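Local coordinates for protein inactive glucansucrase (Lactobacillus reuteri, PDB 5JBD) that is an inactive glucansucrase, a glycoside hydrolase family 70 protein built round a TIM-barrel core and carrying a bound calcium ion, at residues A473-Q477 with N668-I674; R395-I399 with A426-F430; Y319-Y323 with W386-N391; E435-K439 with Y604-Y608. One frame throughout, in Å; residues are numbered along the deposited sequence.

The central point is interaction 3, which joins side chains of strands 319-320 and 385-388 across strand 340-341; the E321 side chain lies about 11 Å from the calcium ion, whose ligands are E237, D243, N287 and N751. Interaction 2 touches it, R395 NH1 lying 4.0 Å from T390 CG2, because strand 385-388 leads into helix 392-406. D467 binds both R395 and T390. Interaction 4 sits farther out, its centre about 17 Å from that of interaction 2, and uses the loop after helix 420-434. Interaction 1 docks a loop on helix 670-676: its nearest atoms are about 8 Å from interaction 2 and about 13 Å from interactions 3 and 4. Along the chain, interactions 1 and 4 cross.

Interaction 1 (A473-Q477 with N668-I674); sequences AQYMQ and NHAYNVI
A chi1 of -164°, which sets CG anti to the backbone N, lays the Y475 ring against the start of helix 670-676, while V673, with chi1 at 178°, directs CG1 to the edge of that ring. A670 CB stands over the ring face, 4.0 Å from the Y475 centroid and 13° off the normal, a CH-pi contact. At the edge, V673 CG1 lies 3.8 Å from Y475 CD2. I674 CG1 approaches Y475 CE2 to 3.6 Å, and M476 runs past V673 in the opposite direction, its SD against CG1. Beyond these, the Y475 hydroxyl bonds to the backbone O of D655. The polar flank relies on one water, which donates to Q474 OE1 (2.8 Å) and N668 O (2.6 Å) and accepts from Y475 N; Q474 OE1 also bonds to T664 N and its NE2 to E662 O. Inside the loop, Q477 NE2 reaches Y475 O at 2.8 Å from above the carbonyl plane, linking Q477 back to Y475. A type II beta turn, Q474 to Q477, is thus docked on the first turn of a helix with H669 at its N-cap position, within the beta-alpha-beta crossover linking parallel barrel strands 652-654 and 688-691.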
loop_
_atom_site.group_PDB
_atom_site.type_symbol
_atom_site.label_atom_id
_atom_site.label_comp_id
_atom_site.label_asym_id
_atom_site.label_seq_id
_atom_site.Cartn_x
_atom_site.Cartn_y
_atom_site.Cartn_z
ATOM N N ALA A 473 10.665 -6.584 16.323
ATOM C CA ALA A 473 11.318 -7.819 16.747
ATOM C C ALA A 473 10.844 -8.978 15.866
ATOM O O ALA A 473 9.966 -8.814 15.016
ATOM C CB ALA A 473 11.038 -8.113 18.215
ATOM N N GLN A 474 11.440 -10.150 16.058
ATOM C CA GLN A 474 10.966 -11.352 15.377
ATOM C C GLN A 474 9.491 -11.620 15.740
ATOM O O GLN A 474 9.001 -11.196 16.803
ATOM C CB GLN A 474 11.861 -12.556 15.701
ATOM C CG GLN A 474 13.239 -12.472 15.060
ATOM C CD GLN A 474 13.196 -12.572 13.554
ATOM O OE1 GLN A 474 12.683 -13.544 13.004
ATOM N NE2 GLN A 474 13.752 -11.577 12.872
ATOM N N TYR A 475 8.779 -12.268 14.824
ATOM C CA TYR A 475 7.312 -12.271 14.865
ATOM C C TYR A 475 6.748 -12.863 16.152
ATOM O O TYR A 475 7.014 -14.017 16.487
ATOM C CB TYR A 475 6.722 -12.990 13.632
ATOM C CG TYR A 475 5.242 -12.699 13.425
ATOM C CD1 TYR A 475 4.816 -11.488 12.858
ATOM C CD2 TYR A 475 4.279 -13.612 13.810
ATOM C CE1 TYR A 475 3.467 -11.213 12.671
ATOM C CE2 TYR A 475 2.921 -13.353 13.636
ATOM C CZ TYR A 475 2.508 -12.154 13.075
ATOM O OH TYR A 475 1.146 -11.925 12.911
ATOM N N MET A 476 5.978 -12.051 16.880
ATOM C CA MET A 476 5.374 -12.423 18.164
ATOM C C MET A 476 6.361 -12.791 19.297
ATOM O O MET A 476 5.925 -13.305 20.322
ATOM C CB MET A 476 4.305 -13.533 17.994
ATOM C CG MET A 476 3.054 -13.086 17.238
ATOM S SD MET A 476 1.891 -14.411 16.864
ATOM C CE MET A 476 1.190 -14.775 18.480
ATOM N N GLN A 477 7.653 -12.475 19.156
ATOM C CA GLN A 477 8.644 -12.757 20.228
ATOM C C GLN A 477 8.552 -11.833 21.450
ATOM O O GLN A 477 8.906 -12.262 22.545
ATOM C CB GLN A 477 10.091 -12.695 19.709
ATOM C CG GLN A 477 10.457 -13.704 18.629
ATOM C CD GLN A 477 9.906 -15.099 18.847
ATOM O OE1 GLN A 477 10.376 -15.848 19.709
ATOM N NE2 GLN A 477 8.895 -15.459 18.050
ATOM N N ASN A 668 10.855 -18.986 12.574
ATOM C CA ASN A 668 10.433 -17.587 12.780
ATOM C C ASN A 668 9.654 -16.964 11.606
ATOM O O ASN A 668 9.263 -15.795 11.693
ATOM C CB ASN A 668 11.640 -16.697 13.139
ATOM C CG ASN A 668 12.114 -16.885 14.574
ATOM O OD1 ASN A 668 11.446 -17.502 15.398
ATOM N ND2 ASN A 668 13.285 -16.347 14.875
ATOM N N HIS A 669 9.431 -17.717 10.524
ATOM C CA HIS A 669 8.520 -17.281 9.470
ATOM C C HIS A 669 7.173 -16.968 10.104
ATOM O O HIS A 669 6.630 -17.785 10.840
ATOM C CB HIS A 669 8.311 -18.373 8.415
ATOM C CG HIS A 669 9.481 -18.587 7.502
ATOM N ND1 HIS A 669 9.413 -19.411 6.398
ATOM C CD2 HIS A 669 10.740 -18.091 7.522
ATOM C CE1 HIS A 669 10.571 -19.400 5.768
ATOM N NE2 HIS A 669 11.394 -18.603 6.429
ATOM N N ALA A 670 6.632 -15.796 9.812
ATOM C CA ALA A 670 5.336 -15.409 10.372
ATOM C C ALA A 670 4.278 -16.497 10.139
ATOM O O ALA A 670 3.494 -16.794 11.041
ATOM C CB ALA A 670 4.878 -14.072 9.793
ATOM N N TYR A 671 4.288 -17.127 8.956
ATOM C CA TYR A 671 3.299 -18.168 8.665
ATOM C C TYR A 671 3.367 -19.302 9.679
ATOM O O TYR A 671 2.335 -19.747 10.177
ATOM C CB TYR A 671 3.426 -18.702 7.226
ATOM C CG TYR A 671 3.084 -17.705 6.111
ATOM C CD1 TYR A 671 2.168 -16.669 6.304
ATOM C CD2 TYR A 671 3.701 -17.795 4.870
ATOM C CE1 TYR A 671 1.889 -15.753 5.300
ATOM C CE2 TYR A 671 3.415 -16.898 3.855
ATOM C CZ TYR A 671 2.486 -15.876 4.077
ATOM O OH TYR A 671 2.200 -14.975 3.089
ATOM N N ASN A 672 4.578 -19.727 10.031
ATOM C CA ASN A 672 4.748 -20.820 10.992
ATOM C C ASN A 672 4.394 -20.418 12.418
ATOM O O ASN A 672 3.763 -21.191 13.150
ATOM C CB ASN A 672 6.169 -21.397 10.900
ATOM C CG ASN A 672 6.447 -22.019 9.532
ATOM O OD1 ASN A 672 5.519 -22.464 8.842
ATOM N ND2 ASN A 672 7.701 -22.019 9.116
ATOM N N VAL A 673 4.797 -19.213 12.804
ATOM C CA VAL A 673 4.449 -18.679 14.127
ATOM C C VAL A 673 2.925 -18.544 14.258
ATOM O O VAL A 673 2.356 -18.941 15.278
ATOM C CB VAL A 673 5.166 -17.332 14.412
ATOM C CG1 VAL A 673 4.755 -16.777 15.774
ATOM C CG2 VAL A 673 6.679 -17.512 14.326
ATOM N N ILE A 674 2.261 -18.039 13.217
ATOM C CA ILE A 674 0.787 -17.884 13.229
ATOM C C ILE A 674 0.087 -19.244 13.410
ATOM O O ILE A 674 -0.794 -19.384 14.268
ATOM C CB ILE A 674 0.273 -17.132 11.975
ATOM C CG1 ILE A 674 0.729 -15.672 11.999
ATOM C CG2 ILE A 674 -1.252 -17.187 11.867
ATOM C CD1 ILE A 674 0.723 -14.964 10.658
HETATM O O HOH W 1 9.969 -13.350 12.405
#

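Interaction 2 (R395-I399 with A426-F430); sequences RKNLI and AWQEF
I399 points its delta methyl straight at the indole of W427: CD1 is 3.6 Å from the centroid of the W427 five-membered ring and 15° off its normal, a CH-pi contact over the face. The first torsion of I399 makes this possible, since CG1 anti to the carbonyl carbon carries CD1 to the indole, while CG2, set anti to the backbone N, rests against A426, 3.9 Å from its CB. F430 is met differently. L398 crosses it at about a right angle and brings CD2 to the ring edge, near its plane, 3.5 Å from F430 CD1; the F430 CB, on the same side chain, lies 4.0 Å from I399 CD1. R395 runs along both aromatic residues. Bent at chi2 and chi3, it brings its aliphatic CG within 3.9 Å of W427 CH2 and turns its guanidinium nearly perpendicular to that ring. F430 CZ lies over one face of the guanidinium, 3.7 Å above the plane but displaced toward its rim; the planes stand 41° apart, too steep for a parallel stack. The helix segments, with axes 11.2 Å apart, cross at 102°, so the interlocking is confined to a short patch. W427 has further aromatic company in F659, edge-to-face. No hydrogen bond passes between the two segments: cohesion across them rests on dispersion and shape, while the buried R395 forms salt bridges outside them, from NE to E471 and from NH2 to D467, which would largely offset its charge.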
loop_
_atom_site.group_PDB
_atom_site.type_symbol
_atom_site.label_atom_id
_atom_site.label_comp_id
_atom_site.label_asym_id
_atom_site.label_seq_id
_atom_site.Cartn_x
_atom_site.Cartn_y
_atom_site.Cartn_z
ATOM N N ARG A 395 1.080 3.741 11.790
ATOM C CA ARG A 395 2.381 3.575 12.437
ATOM C C ARG A 395 3.510 4.107 11.542
ATOM O O ARG A 395 4.403 4.789 12.040
ATOM C CB ARG A 395 2.644 2.121 12.826
ATOM C CG ARG A 395 3.882 1.943 13.697
ATOM C CD ARG A 395 3.635 2.387 15.124
ATOM N NE ARG A 395 3.146 1.267 15.937
ATOM C CZ ARG A 395 2.209 1.327 16.884
ATOM N NH1 ARG A 395 1.548 2.460 17.165
ATOM N NH2 ARG A 395 1.903 0.216 17.549
ATOM N N LYS A 396 3.427 3.824 10.236
ATOM C CA LYS A 396 4.378 4.352 9.236
ATOM C C LYS A 396 4.420 5.879 9.203
ATOM O O LYS A 396 5.506 6.465 9.164
ATOM C CB LYS A 396 4.068 3.800 7.838
ATOM C CG LYS A 396 4.841 4.451 6.681
ATOM C CD LYS A 396 4.116 4.327 5.352
ATOM C CE LYS A 396 2.875 5.212 5.317
ATOM N NZ LYS A 396 2.297 5.250 3.963
ATOM N N ASN A 397 3.244 6.523 9.211
ATOM C CA ASN A 397 3.162 8.003 9.267
ATOM C C ASN A 397 3.936 8.578 10.451
ATOM O O ASN A 397 4.695 9.536 10.298
ATOM C CB ASN A 397 1.700 8.484 9.362
ATOM C CG ASN A 397 0.927 8.300 8.062
ATOM O OD1 ASN A 397 1.498 8.021 6.995
ATOM N ND2 ASN A 397 -0.393 8.457 8.148
ATOM N N LEU A 398 3.753 7.969 11.618
ATOM C CA LEU A 398 4.399 8.406 12.854
ATOM C C LEU A 398 5.925 8.255 12.782
ATOM O O LEU A 398 6.669 9.165 13.167
ATOM C CB LEU A 398 3.840 7.601 14.031
ATOM C CG LEU A 398 4.020 8.094 15.471
ATOM C CD1 LEU A 398 2.894 7.546 16.341
ATOM C CD2 LEU A 398 5.375 7.702 16.049
ATOM N N ILE A 399 6.373 7.112 12.276
ATOM C CA ILE A 399 7.809 6.836 12.152
ATOM C C ILE A 399 8.457 7.765 11.116
ATOM O O ILE A 399 9.538 8.279 11.359
ATOM C CB ILE A 399 8.066 5.340 11.839
ATOM C CG1 ILE A 399 7.663 4.456 13.028
ATOM C CG2 ILE A 399 9.522 5.074 11.437
ATOM C CD1 ILE A 399 8.553 4.529 14.246
ATOM N N ALA A 426 14.657 6.007 14.504
ATOM C CA ALA A 426 13.261 6.359 14.825
ATOM C C ALA A 426 12.595 5.308 15.726
ATOM O O ALA A 426 11.908 5.662 16.677
ATOM C CB ALA A 426 12.472 6.570 13.546
ATOM N N TRP A 427 12.802 4.026 15.437
ATOM C CA TRP A 427 12.230 2.951 16.283
ATOM C C TRP A 427 12.779 2.891 17.696
ATOM O O TRP A 427 12.024 2.687 18.646
ATOM C CB TRP A 427 12.319 1.576 15.599
ATOM C CG TRP A 427 11.118 1.382 14.744
ATOM C CD1 TRP A 427 11.034 1.514 13.391
ATOM C CD2 TRP A 427 9.793 1.108 15.212
ATOM N NE1 TRP A 427 9.726 1.294 12.979
ATOM C CE2 TRP A 427 8.949 1.043 14.078
ATOM C CE3 TRP A 427 9.239 0.887 16.487
ATOM C CZ2 TRP A 427 7.575 0.786 14.178
ATOM C CZ3 TRP A 427 7.874 0.621 16.585
ATOM C CH2 TRP A 427 7.059 0.577 15.433
ATOM N N GLN A 428 14.089 3.093 17.851
ATOM C CA GLN A 428 14.664 3.196 19.191
ATOM C C GLN A 428 13.991 4.356 19.942
ATOM O O GLN A 428 13.589 4.193 21.089
ATOM C CB GLN A 428 16.177 3.396 19.139
ATOM C CG GLN A 428 16.863 3.151 20.469
ATOM C CD GLN A 428 18.377 3.181 20.352
ATOM O OE1 GLN A 428 18.976 4.233 20.111
ATOM N NE2 GLN A 428 19.008 2.023 20.527
ATOM N N GLU A 429 13.851 5.504 19.272
ATOM C CA GLU A 429 13.194 6.685 19.862
ATOM C C GLU A 429 11.730 6.413 20.194
ATOM O O GLU A 429 11.269 6.778 21.272
ATOM C CB GLU A 429 13.321 7.894 18.926
ATOM C CG GLU A 429 14.749 8.430 18.855
ATOM C CD GLU A 429 14.990 9.372 17.688
ATOM O OE1 GLU A 429 14.118 9.484 16.796
ATOM O OE2 GLU A 429 16.071 9.998 17.647
ATOM N N PHE A 430 11.027 5.751 19.270
ATOM C CA PHE A 430 9.631 5.384 19.477
ATOM C C PHE A 430 9.419 4.477 20.695
ATOM O O PHE A 430 8.593 4.789 21.546
ATOM C CB PHE A 430 9.025 4.728 18.227
ATOM C CG PHE A 430 7.590 4.309 18.415
ATOM C CD1 PHE A 430 6.557 5.205 18.163
ATOM C CD2 PHE A 430 7.278 3.043 18.894
ATOM C CE1 PHE A 430 5.238 4.829 18.352
ATOM C CE2 PHE A 430 5.954 2.662 19.087
ATOM C CZ PHE A 430 4.934 3.559 18.820
#

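Interaction 3 (Y319-Y323 with W386-N391); sequences YNEGY and WSFVTN
Two side-chain amides grip the hydroxyl of Y323. N391 ND2 donates to Y323 OH over 3.1 Å, with an N-H...O angle of 160° and the oxygen close to the amide plane; Q394 NE2 bonds to the same oxygen. N391 is held in turn from its other end, because OD1 caps the backbone N of Q394 at the start of helix 392-406, and its ND2 also sits 3.3 Å above the plane of the F388 ring, offset toward the rim. The second bond is made by the indole. W386 NE1 donates to N320 O at 3.0 Å with the acceptor near the ring plane, but it arrives 61° out of the carbonyl plane, not on a lone pair. Y319 covers the indole face: its CB stands 3.6 Å from the centroid of the five-membered ring. Its own ring presents an edge to the W386 six-membered ring, the centroids 4.8 Å apart and the planes at 57°. That edge-to-face pairing follows from chi1 of Y319, which puts CG between the backbone N and carbonyl carbon. Strand 340-341 lies between the two segments' strands in the parallel barrel sheet, so the side chains bridge over it, touching M341. Chemically, the contact is two separate aromatic patches, Y319 with W386 and Y323 with F388, each with a hydrogen bond across the segments; other buried polar atoms pair just beyond, as Y319 OH does with Q745 and E321 OE1 with A284 N.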
loop_
_atom_site.group_PDB
_atom_site.type_symbol
_atom_site.label_atom_id
_atom_site.label_comp_id
_atom_site.label_asym_id
_atom_site.label_seq_id
_atom_site.Cartn_x
_atom_site.Cartn_y
_atom_site.Cartn_z
ATOM N N TYR A 319 -13.825 -6.236 3.209
ATOM C CA TYR A 319 -13.765 -4.875 3.745
ATOM C C TYR A 319 -12.780 -4.013 2.971
ATOM O O TYR A 319 -11.652 -4.471 2.662
ATOM C CB TYR A 319 -13.443 -4.882 5.256
ATOM C CG TYR A 319 -12.466 -5.943 5.766
ATOM C CD1 TYR A 319 -12.904 -7.237 6.075
ATOM C CD2 TYR A 319 -11.128 -5.631 6.034
ATOM C CE1 TYR A 319 -12.028 -8.211 6.559
ATOM C CE2 TYR A 319 -10.249 -6.597 6.522
ATOM C CZ TYR A 319 -10.708 -7.888 6.791
ATOM O OH TYR A 319 -9.848 -8.855 7.296
ATOM N N ASN A 320 -13.203 -2.786 2.656
ATOM C CA ASN A 320 -12.475 -1.896 1.744
ATOM C C ASN A 320 -11.680 -0.866 2.492
ATOM O O ASN A 320 -12.231 -0.170 3.330
ATOM C CB ASN A 320 -13.446 -1.159 0.806
ATOM C CG ASN A 320 -14.134 -2.082 -0.182
ATOM O OD1 ASN A 320 -13.788 -3.253 -0.294
ATOM N ND2 ASN A 320 -15.142 -1.561 -0.883
ATOM N N GLU A 321 -10.392 -0.735 2.158
ATOM C CA GLU A 321 -9.555 0.296 2.757
ATOM C C GLU A 321 -9.815 1.612 2.069
ATOM O O GLU A 321 -9.682 1.715 0.863
ATOM C CB GLU A 321 -8.073 -0.015 2.618
ATOM C CG GLU A 321 -7.159 1.043 3.255
ATOM C CD GLU A 321 -6.001 1.493 2.391
ATOM O OE1 GLU A 321 -5.885 1.087 1.213
ATOM O OE2 GLU A 321 -5.176 2.259 2.897
ATOM N N GLY A 322 -10.148 2.632 2.852
ATOM C CA GLY A 322 -10.262 3.983 2.312
ATOM C C GLY A 322 -10.458 5.049 3.369
ATOM O O GLY A 322 -10.949 4.764 4.450
ATOM N N TYR A 323 -10.061 6.274 3.027
ATOM C CA TYR A 323 -10.076 7.431 3.914
ATOM C C TYR A 323 -11.067 8.519 3.420
ATOM O O TYR A 323 -11.071 9.641 3.936
ATOM C CB TYR A 323 -8.644 7.986 4.059
ATOM C CG TYR A 323 -7.717 7.040 4.818
ATOM C CD1 TYR A 323 -7.007 6.041 4.155
ATOM C CD2 TYR A 323 -7.563 7.130 6.204
ATOM C CE1 TYR A 323 -6.162 5.168 4.849
ATOM C CE2 TYR A 323 -6.723 6.261 6.904
ATOM C CZ TYR A 323 -6.034 5.274 6.221
ATOM O OH TYR A 323 -5.209 4.399 6.912
ATOM N N TRP A 386 -15.968 -1.173 9.234
ATOM C CA TRP A 386 -14.853 -1.623 10.068
ATOM C C TRP A 386 -14.081 -0.399 10.584
ATOM O O TRP A 386 -14.048 0.646 9.932
ATOM C CB TRP A 386 -13.926 -2.638 9.354
ATOM C CG TRP A 386 -13.216 -2.218 8.105
ATOM C CD1 TRP A 386 -13.774 -1.753 6.937
ATOM C CD2 TRP A 386 -11.807 -2.320 7.853
ATOM N NE1 TRP A 386 -12.793 -1.525 5.997
ATOM C CE2 TRP A 386 -11.582 -1.881 6.525
ATOM C CE3 TRP A 386 -10.713 -2.742 8.621
ATOM C CZ2 TRP A 386 -10.303 -1.838 5.953
ATOM C CZ3 TRP A 386 -9.443 -2.709 8.047
ATOM C CH2 TRP A 386 -9.251 -2.249 6.727
ATOM N N SER A 387 -13.569 -0.505 11.804
ATOM C CA SER A 387 -12.947 0.636 12.473
ATOM C C SER A 387 -11.668 0.164 13.132
ATOM O O SER A 387 -11.485 -1.034 13.360
ATOM C CB SER A 387 -13.908 1.260 13.512
ATOM O OG SER A 387 -14.371 0.284 14.441
ATOM N N PHE A 388 -10.809 1.106 13.484
ATOM C CA PHE A 388 -9.513 0.770 14.051
ATOM C C PHE A 388 -8.951 1.888 14.919
ATOM O O PHE A 388 -9.278 3.066 14.730
ATOM C CB PHE A 388 -8.526 0.463 12.899
ATOM C CG PHE A 388 -8.337 1.620 11.966
ATOM C CD1 PHE A 388 -9.284 1.887 10.980
ATOM C CD2 PHE A 388 -7.277 2.491 12.129
ATOM C CE1 PHE A 388 -9.146 2.976 10.135
ATOM C CE2 PHE A 388 -7.134 3.593 11.296
ATOM C CZ PHE A 388 -8.058 3.824 10.294
ATOM N N VAL A 389 -8.065 1.490 15.840
ATOM C CA VAL A 389 -7.193 2.385 16.619
ATOM C C VAL A 389 -5.864 2.615 15.885
ATOM O O VAL A 389 -5.318 3.727 15.900
ATOM C CB VAL A 389 -6.924 1.795 18.027
ATOM C CG1 VAL A 389 -5.835 2.564 18.780
ATOM C CG2 VAL A 389 -8.220 1.778 18.853
ATOM N N THR A 390 -5.325 1.551 15.278
ATOM C CA THR A 390 -4.080 1.654 14.505
ATOM C C THR A 390 -4.138 0.742 13.283
ATOM O O THR A 390 -4.802 -0.288 13.311
ATOM C CB THR A 390 -2.844 1.249 15.360
ATOM O OG1 THR A 390 -2.993 1.688 16.721
ATOM C CG2 THR A 390 -1.556 1.842 14.772
ATOM N N ASN A 391 -3.450 1.129 12.217
ATOM C CA ASN A 391 -3.093 0.194 11.155
ATOM C C ASN A 391 -1.640 0.426 10.718
ATOM O O ASN A 391 -0.956 1.338 11.216
ATOM C CB ASN A 391 -4.093 0.256 9.986
ATOM C CG ASN A 391 -4.103 1.597 9.277
ATOM O OD1 ASN A 391 -3.057 2.208 9.043
ATOM N ND2 ASN A 391 -5.305 2.061 8.918
#

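Interaction 4 (E435-K439 with Y604-Y608); sequences EKTNK and YSNPY
Unusually for a lysine, K439 turns its ammonium group inward to collect backbone carbonyls, P607 O among them. NZ lies 2.8 Å from P607 O, in the carbonyl plane and on a lone pair, and 2.9 Å from K436 O, which it meets nearly along the C=O axis; it also bonds to Q434 O. The chain stays extended until chi4, where a torsion of -67° folds NZ toward these oxygens. The backbones come very close beside it, T437 CA being 4.0 Å from P607 CA. P607 lays CB and CG against E435 O, with CG 3.3 Å away, and its CA-H points to K436 O. Nearby, T437 OG1 sits 3.4 Å from P607 CD, while CG2, anti to the backbone N, meets S605 OG at 3.2 Å. A water donates to T437 O (2.7 Å) and N606 O, tying the main chains together again. N606 OD1 accepts from Y608 N in an Asx turn, which shapes the loop that carries P607. The contact therefore joins the loop between helices 420-434 and 446-455 to the end of strand 596-605, where N606 packs on T571 of strand 564-571.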
loop_
_atom_site.group_PDB
_atom_site.type_symbol
_atom_site.label_atom_id
_atom_site.label_comp_id
_atom_site.label_asym_id
_atom_site.label_seq_id
_atom_site.Cartn_x
_atom_site.Cartn_y
_atom_site.Cartn_z
ATOM N N GLU A 435 6.893 4.174 26.263
ATOM C CA GLU A 435 6.883 3.840 27.704
ATOM C C GLU A 435 6.701 5.028 28.658
ATOM O O GLU A 435 6.417 4.822 29.836
ATOM C CB GLU A 435 8.178 3.105 28.072
ATOM C CG GLU A 435 8.330 1.796 27.328
ATOM C CD GLU A 435 8.947 0.730 28.187
ATOM O OE1 GLU A 435 10.170 0.797 28.407
ATOM O OE2 GLU A 435 8.202 -0.163 28.638
ATOM N N LYS A 436 6.880 6.249 28.150
ATOM C CA LYS A 436 6.823 7.454 28.971
ATOM C C LYS A 436 5.386 7.873 29.307
ATOM O O LYS A 436 4.439 7.556 28.587
ATOM C CB LYS A 436 7.512 8.628 28.260
ATOM C CG LYS A 436 9.012 8.466 28.122
ATOM C CD LYS A 436 9.617 9.594 27.304
ATOM C CE LYS A 436 11.097 9.353 27.052
ATOM N NZ LYS A 436 11.740 10.523 26.400
ATOM N N THR A 437 5.254 8.589 30.415
ATOM C CA THR A 437 4.014 9.314 30.736
ATOM C C THR A 437 3.850 10.493 29.755
ATOM O O THR A 437 2.823 10.598 29.077
ATOM C CB THR A 437 4.037 9.790 32.194
ATOM O OG1 THR A 437 4.041 8.643 33.056
ATOM C CG2 THR A 437 2.824 10.669 32.523
ATOM N N ASN A 438 4.877 11.342 29.656
ATOM C CA ASN A 438 4.863 12.512 28.768
ATOM C C ASN A 438 5.423 12.201 27.409
ATOM O O ASN A 438 6.551 12.578 27.094
ATOM C CB ASN A 438 5.639 13.654 29.384
ATOM C CG ASN A 438 4.944 14.199 30.563
ATOM O OD1 ASN A 438 3.921 14.875 30.436
ATOM N ND2 ASN A 438 5.451 13.857 31.731
ATOM N N LYS A 439 4.596 11.550 26.597
ATOM C CA LYS A 439 5.006 11.091 25.283
ATOM C C LYS A 439 5.153 12.277 24.335
ATOM O O LYS A 439 4.328 13.172 24.334
ATOM C CB LYS A 439 3.989 10.087 24.724
ATOM C CG LYS A 439 3.660 8.899 25.629
ATOM C CD LYS A 439 2.701 7.912 24.948
ATOM C CE LYS A 439 1.848 7.148 25.959
ATOM N NZ LYS A 439 2.630 6.227 26.818
ATOM N N TYR A 604 -5.745 11.078 36.016
ATOM C CA TYR A 604 -4.426 10.482 36.223
ATOM C C TYR A 604 -3.510 10.821 35.067
ATOM O O TYR A 604 -3.954 11.171 33.961
ATOM C CB TYR A 604 -4.523 8.965 36.301
ATOM C CG TYR A 604 -5.236 8.432 37.505
ATOM C CD1 TYR A 604 -6.609 8.235 37.492
ATOM C CD2 TYR A 604 -4.537 8.082 38.649
ATOM C CE1 TYR A 604 -7.273 7.711 38.589
ATOM C CE2 TYR A 604 -5.190 7.554 39.761
ATOM C CZ TYR A 604 -6.557 7.376 39.725
ATOM O OH TYR A 604 -7.225 6.860 40.814
ATOM N N SER A 605 -2.216 10.680 35.315
ATOM C CA SER A 605 -1.213 10.877 34.286
ATOM C C SER A 605 -0.144 9.809 34.467
ATOM O O SER A 605 0.673 9.882 35.391
ATOM C CB SER A 605 -0.614 12.279 34.385
ATOM O OG SER A 605 0.274 12.515 33.312
ATOM N N ASN A 606 -0.172 8.801 33.591
ATOM C CA ASN A 606 0.817 7.718 33.600
ATOM C C ASN A 606 0.972 7.179 32.161
ATOM O O ASN A 606 0.266 7.656 31.261
ATOM C CB ASN A 606 0.423 6.673 34.658
ATOM C CG ASN A 606 -0.845 5.923 34.311
ATOM O OD1 ASN A 606 -0.992 5.401 33.201
ATOM N ND2 ASN A 606 -1.753 5.821 35.277
ATOM N N PRO A 607 1.881 6.204 31.925
ATOM C CA PRO A 607 2.082 5.784 30.537
ATOM C C PRO A 607 0.845 5.193 29.834
ATOM O O PRO A 607 0.766 5.258 28.603
ATOM C CB PRO A 607 3.204 4.728 30.649
ATOM C CG PRO A 607 3.922 5.072 31.915
ATOM C CD PRO A 607 2.822 5.520 32.833
ATOM N N TYR A 608 -0.085 4.648 30.621
ATOM C CA TYR A 608 -1.276 3.976 30.130
ATOM C C TYR A 608 -2.487 4.914 29.991
ATOM O O TYR A 608 -3.260 4.758 29.051
ATOM C CB TYR A 608 -1.635 2.814 31.070
ATOM C CG TYR A 608 -0.525 1.782 31.173
ATOM C CD1 TYR A 608 -0.469 0.714 30.290
ATOM C CD2 TYR A 608 0.499 1.895 32.134
ATOM C CE1 TYR A 608 0.554 -0.230 30.355
ATOM C CE2 TYR A 608 1.530 0.957 32.203
ATOM C CZ TYR A 608 1.547 -0.099 31.303
ATOM O OH TYR A 608 2.542 -1.037 31.343
HETATM O O HOH W 2 0.249 9.866 29.584
#